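Local atomic coordinates of cytosolic IMP-GMP specific 5'-nucleotidase (Legionella pneumophila subsp. pneumophila, PDB entry 4OHF), a protein that probably hydrolyses the 5'-phosphate of selected nucleoside monophosphates, chiefly IMP and GMP, as a magnesium-dependent cytosolic enzyme of the HAD clan. Residues B[401-404]-B[405-408]; B[416-419]-B[420-423]. All blocks are in the same frame, centred on the assembly; numbering follows the deposited sequence.

Contacts 1 and 2 follow one another along the chain after the long helix 374-399, with centres 16 Å apart and no direct touch. Contact 1 is a partly buried loop turn, in which an asparagine amide and a tyrosine–arginine pair order a chain without regular structure; its polar side chains reach backbone carbonyls of Asp66 and Asp67, Arg91 of strand 90-95 and, weakly, Glu341 of helix 338-367. Contact 2 is more deeply buried and forms the capped first turn of helix 418-426, where backbone bonds dominate and the side chains are largely aromatic or aliphatic. Contact 1 lies away from the known sites, whereas contact 2 places Tyr421 against bound guanosine-5'-monophosphate at a subunit boundary.

Contact 1 (B[401-404]-B[405-408]); sequences FYNP and KWER
The Tyr402 ring lies between Phe401 CB on one face and the Arg408 side chain on the other, beside an alpha turn of residues 403-407 in the loop that links helix 374-399 to strand 411-412. Arg408 CG sits over the ring, 3.6 Å from its centroid, in a CH-pi contact. The arginine chain bends at its third torsion (chi3 -91°), which lets NE follow the same face to within 3.4 Å of Tyr402 CZ and leaves the guanidinium plane only 11° from that of the ring. Tyr402 OH in turn lies over the centre of the guanidinium. Both polar ends lean toward Glu341, through a weak hydrogen bond from the tyrosine and a long, weak ion pair from the arginine.

Glu407 N closes the alpha turn by donating to Asn403 O at 2.9 Å, while the Glu407 carboxylate forms a salt bridge with Arg91. Asn403 ND2 ties the turn to Asp66 O. With CG anti to the backbone N (chi1 175°) and beside the carbonyl carbon, the same amide brings OD1 across to Trp406: Asn403 OD1 accepts from Trp406 N at 2.7 Å, with CD1 of the indole 3.4 Å from OD1.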
# COMPACT_ATOMS: atom_id res chain seq x y z
N PHE B 401 -21.14 13.50 35.60
CA PHE B 401 -22.31 13.63 34.73
C PHE B 401 -22.22 12.74 33.48
O PHE B 401 -23.20 12.56 32.76
CB PHE B 401 -22.51 15.08 34.27
CG PHE B 401 -22.90 16.02 35.36
CD1 PHE B 401 -21.93 16.71 36.09
CD2 PHE B 401 -24.24 16.20 35.69
CE1 PHE B 401 -22.30 17.56 37.14
CE2 PHE B 401 -24.61 17.05 36.73
CZ PHE B 401 -23.65 17.73 37.46
N TYR B 402 -21.04 12.18 33.24
CA TYR B 402 -20.83 11.33 32.08
C TYR B 402 -20.28 9.98 32.51
O TYR B 402 -19.93 9.79 33.67
CB TYR B 402 -19.85 12.00 31.12
CG TYR B 402 -20.23 13.43 30.78
CD1 TYR B 402 -21.31 13.70 29.95
CD2 TYR B 402 -19.50 14.50 31.30
CE1 TYR B 402 -21.67 15.00 29.64
CE2 TYR B 402 -19.86 15.82 30.99
CZ TYR B 402 -20.95 16.06 30.15
OH TYR B 402 -21.30 17.34 29.80
N ASN B 403 -20.22 9.05 31.56
CA ASN B 403 -19.72 7.71 31.79
C ASN B 403 -18.40 7.78 32.59
O ASN B 403 -17.42 8.38 32.15
CB ASN B 403 -19.51 7.02 30.44
CG ASN B 403 -18.87 5.66 30.57
OD1 ASN B 403 -17.69 5.55 30.90
ND2 ASN B 403 -19.66 4.61 30.33
N PRO B 404 -18.38 7.18 33.80
CA PRO B 404 -17.17 7.20 34.64
C PRO B 404 -15.85 6.75 34.02
O PRO B 404 -14.80 7.33 34.31
CB PRO B 404 -17.58 6.37 35.86
CG PRO B 404 -18.74 5.56 35.41
CD PRO B 404 -19.48 6.49 34.49
N LYS B 405 -15.88 5.72 33.18
CA LYS B 405 -14.66 5.25 32.56
C LYS B 405 -14.22 6.03 31.32
O LYS B 405 -13.02 6.24 31.10
CB LYS B 405 -14.79 3.78 32.17
CG LYS B 405 -14.89 2.80 33.34
CD LYS B 405 -15.20 1.36 32.87
CE LYS B 405 -14.03 0.70 32.16
NZ LYS B 405 -14.33 -0.72 31.71
N TRP B 406 -15.18 6.47 30.50
CA TRP B 406 -14.82 7.10 29.24
C TRP B 406 -15.18 8.55 28.96
O TRP B 406 -14.74 9.10 27.95
CB TRP B 406 -15.36 6.25 28.10
CG TRP B 406 -14.97 4.83 28.21
CD1 TRP B 406 -15.70 3.81 28.76
CD2 TRP B 406 -13.73 4.27 27.80
NE1 TRP B 406 -14.98 2.64 28.72
CE2 TRP B 406 -13.76 2.89 28.13
CE3 TRP B 406 -12.59 4.79 27.18
CZ2 TRP B 406 -12.69 2.03 27.87
CZ3 TRP B 406 -11.53 3.94 26.91
CH2 TRP B 406 -11.59 2.57 27.26
N GLU B 407 -15.96 9.17 29.82
CA GLU B 407 -16.34 10.56 29.60
C GLU B 407 -17.27 10.62 28.38
O GLU B 407 -17.93 9.63 28.07
CB GLU B 407 -15.07 11.41 29.41
CG GLU B 407 -14.37 11.74 30.73
CD GLU B 407 -12.85 11.88 30.61
OE1 GLU B 407 -12.21 12.28 31.61
OE2 GLU B 407 -12.29 11.58 29.53
N ARG B 408 -17.31 11.76 27.70
CA ARG B 408 -18.19 11.96 26.54
C ARG B 408 -17.84 11.24 25.25
O ARG B 408 -16.67 10.97 24.96
CB ARG B 408 -18.32 13.44 26.23
CG ARG B 408 -19.34 14.15 27.09
CD ARG B 408 -19.28 15.64 26.91
NE ARG B 408 -18.37 16.24 27.87
CZ ARG B 408 -18.19 17.55 27.99
NH1 ARG B 408 -18.85 18.38 27.18
NH2 ARG B 408 -17.35 18.03 28.90

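Contact 2 (B[416-419]-B[420-423]); sequences ESYF and AYQV. With 5GP (guanosine-5'-monophosphate), chain E.
The first turn of helix 418-426 starts with an N-cap at Ser417 and carries one wall of the guanosine-5'-monophosphate pocket. Ser417 OG stands between the backbone N and the carbonyl carbon (chi1 62°), which turns it toward Ala420 N, from which it accepts at 3.1 Å; it is also hydrogen-bonded to Val409 O. After the cap the backbone runs in regular helical bonds: Tyr421 N gives its hydrogen to Ser417 O, Gln422 N to Tyr418 O, and Val423 N to Phe419 O. A further, weak bond leads from Ala420 N to Ser417 O. Ahead of the cap, Glu416 CB rests on Ala420 CB at 3.7 Å, while Glu416 OE2 forms a salt bridge with Arg86 of the same chain.

Within the turn, Phe419 receives Val423 CG2 over its face, 3.9 Å from the ring centroid and nearest to CZ and CE1, the part of the ring away from CB. Tyr418 and Tyr421 run side by side and point the same way, their planes at 35°, with Tyr418 CE1 at 3.6 Å from Tyr421 CD1. Gln422 CG reaches over one face of the Tyr418 ring near its rim, Gln422 OE1 lies 3.7 Å from Tyr418 CE2 with the amide and ring planes 22° apart, and the ribose O2' lies at the edge of that ring.

Tyr421 turns one face to the imidazole part of the guanine: Tyr421 CD2 is 3.4 Å from N7, and its OH comes within 3.4 Å of C2' of the ribose. On the second subunit, Tyr87 packs on Tyr421 and Arg86 NH1 hydrogen-bonds the nucleotide. Magnesium, bound by Asp23, Asp25 and Asp303, lies about 13 Å from the Phe419 side chain, consistent with a regulatory nucleotide site at a subunit interface, apart from the metal centre.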
# COMPACT_ATOMS: atom_id res chain seq x y z
N GLU B 416 -12.23 17.40 20.19
CA GLU B 416 -13.16 16.42 19.70
C GLU B 416 -12.60 15.00 19.77
O GLU B 416 -11.39 14.78 19.67
CB GLU B 416 -13.54 16.76 18.27
CG GLU B 416 -13.90 18.21 18.11
CD GLU B 416 -14.20 18.55 16.68
OE1 GLU B 416 -15.29 18.17 16.20
OE2 GLU B 416 -13.33 19.17 16.04
N SER B 417 -13.49 14.04 19.98
CA SER B 417 -13.10 12.66 20.03
C SER B 417 -12.94 12.20 18.59
O SER B 417 -13.45 12.84 17.66
CB SER B 417 -14.17 11.82 20.74
OG SER B 417 -15.39 11.86 20.04
N TYR B 418 -12.20 11.12 18.41
CA TYR B 418 -11.99 10.58 17.08
C TYR B 418 -13.36 10.26 16.48
O TYR B 418 -13.57 10.43 15.27
CB TYR B 418 -11.11 9.32 17.18
CG TYR B 418 -10.93 8.58 15.87
CD1 TYR B 418 -10.26 9.18 14.79
CD2 TYR B 418 -11.50 7.33 15.67
CE1 TYR B 418 -10.18 8.55 13.56
CE2 TYR B 418 -11.44 6.70 14.45
CZ TYR B 418 -10.78 7.31 13.39
OH TYR B 418 -10.74 6.68 12.17
N PHE B 419 -14.30 9.81 17.31
CA PHE B 419 -15.63 9.51 16.80
C PHE B 419 -16.32 10.80 16.32
O PHE B 419 -17.09 10.79 15.35
CB PHE B 419 -16.49 8.81 17.86
CG PHE B 419 -17.92 8.62 17.43
CD1 PHE B 419 -18.93 9.46 17.90
CD2 PHE B 419 -18.26 7.62 16.51
CE1 PHE B 419 -20.25 9.31 17.46
CE2 PHE B 419 -19.57 7.47 16.06
CZ PHE B 419 -20.58 8.31 16.54
N ALA B 420 -16.04 11.91 17.00
CA ALA B 420 -16.61 13.19 16.62
C ALA B 420 -16.14 13.53 15.20
O ALA B 420 -16.94 13.97 14.37
CB ALA B 420 -16.18 14.28 17.58
N TYR B 421 -14.86 13.32 14.93
CA TYR B 421 -14.30 13.59 13.62
C TYR B 421 -15.02 12.76 12.55
O TYR B 421 -15.40 13.28 11.50
CB TYR B 421 -12.78 13.29 13.59
CG TYR B 421 -12.32 12.65 12.28
CD1 TYR B 421 -12.10 11.28 12.19
CD2 TYR B 421 -12.19 13.42 11.12
CE1 TYR B 421 -11.79 10.67 10.96
CE2 TYR B 421 -11.88 12.83 9.88
CZ TYR B 421 -11.68 11.46 9.81
OH TYR B 421 -11.40 10.90 8.58
N GLN B 422 -15.20 11.47 12.83
CA GLN B 422 -15.88 10.58 11.89
C GLN B 422 -17.26 11.11 11.56
O GLN B 422 -17.65 11.19 10.39
CB GLN B 422 -16.01 9.18 12.48
CG GLN B 422 -14.75 8.35 12.44
CD GLN B 422 -15.02 6.92 12.89
OE1 GLN B 422 -15.10 6.64 14.09
NE2 GLN B 422 -15.19 6.02 11.93
N VAL B 423 -18.02 11.45 12.60
CA VAL B 423 -19.36 11.99 12.39
C VAL B 423 -19.28 13.24 11.51
O VAL B 423 -20.02 13.39 10.55
CB VAL B 423 -20.03 12.35 13.73
CG1 VAL B 423 -21.24 13.24 13.51
CG2 VAL B 423 -20.48 11.08 14.43
P 5GP E . -4.21 12.28 5.00
O1P 5GP E . -4.48 11.80 3.62
O2P 5GP E . -4.97 13.55 5.32
O3P 5GP E . -2.72 12.51 5.26
O5' 5GP E . -4.62 11.14 6.05
C5' 5GP E . -5.96 10.64 6.12
C4' 5GP E . -6.50 10.70 7.55
O4' 5GP E . -6.48 11.97 8.20
C3' 5GP E . -7.95 10.21 7.76
O3' 5GP E . -8.17 8.81 7.39
C2' 5GP E . -8.12 10.51 9.23
O2' 5GP E . -7.77 9.32 10.03
C1' 5GP E . -7.19 11.74 9.47
N9 5GP E . -7.94 13.00 9.87
C8 5GP E . -8.35 13.38 11.10
N7 5GP E . -9.00 14.58 11.07
C5 5GP E . -8.99 14.97 9.76
C6 5GP E . -9.48 16.10 9.06
O6 5GP E . -10.08 17.01 9.68
N1 5GP E . -9.29 16.18 7.68
C2 5GP E . -8.65 15.20 6.99
N2 5GP E . -8.48 15.31 5.65
N3 5GP E . -8.16 14.09 7.66
C4 5GP E . -8.32 13.97 9.02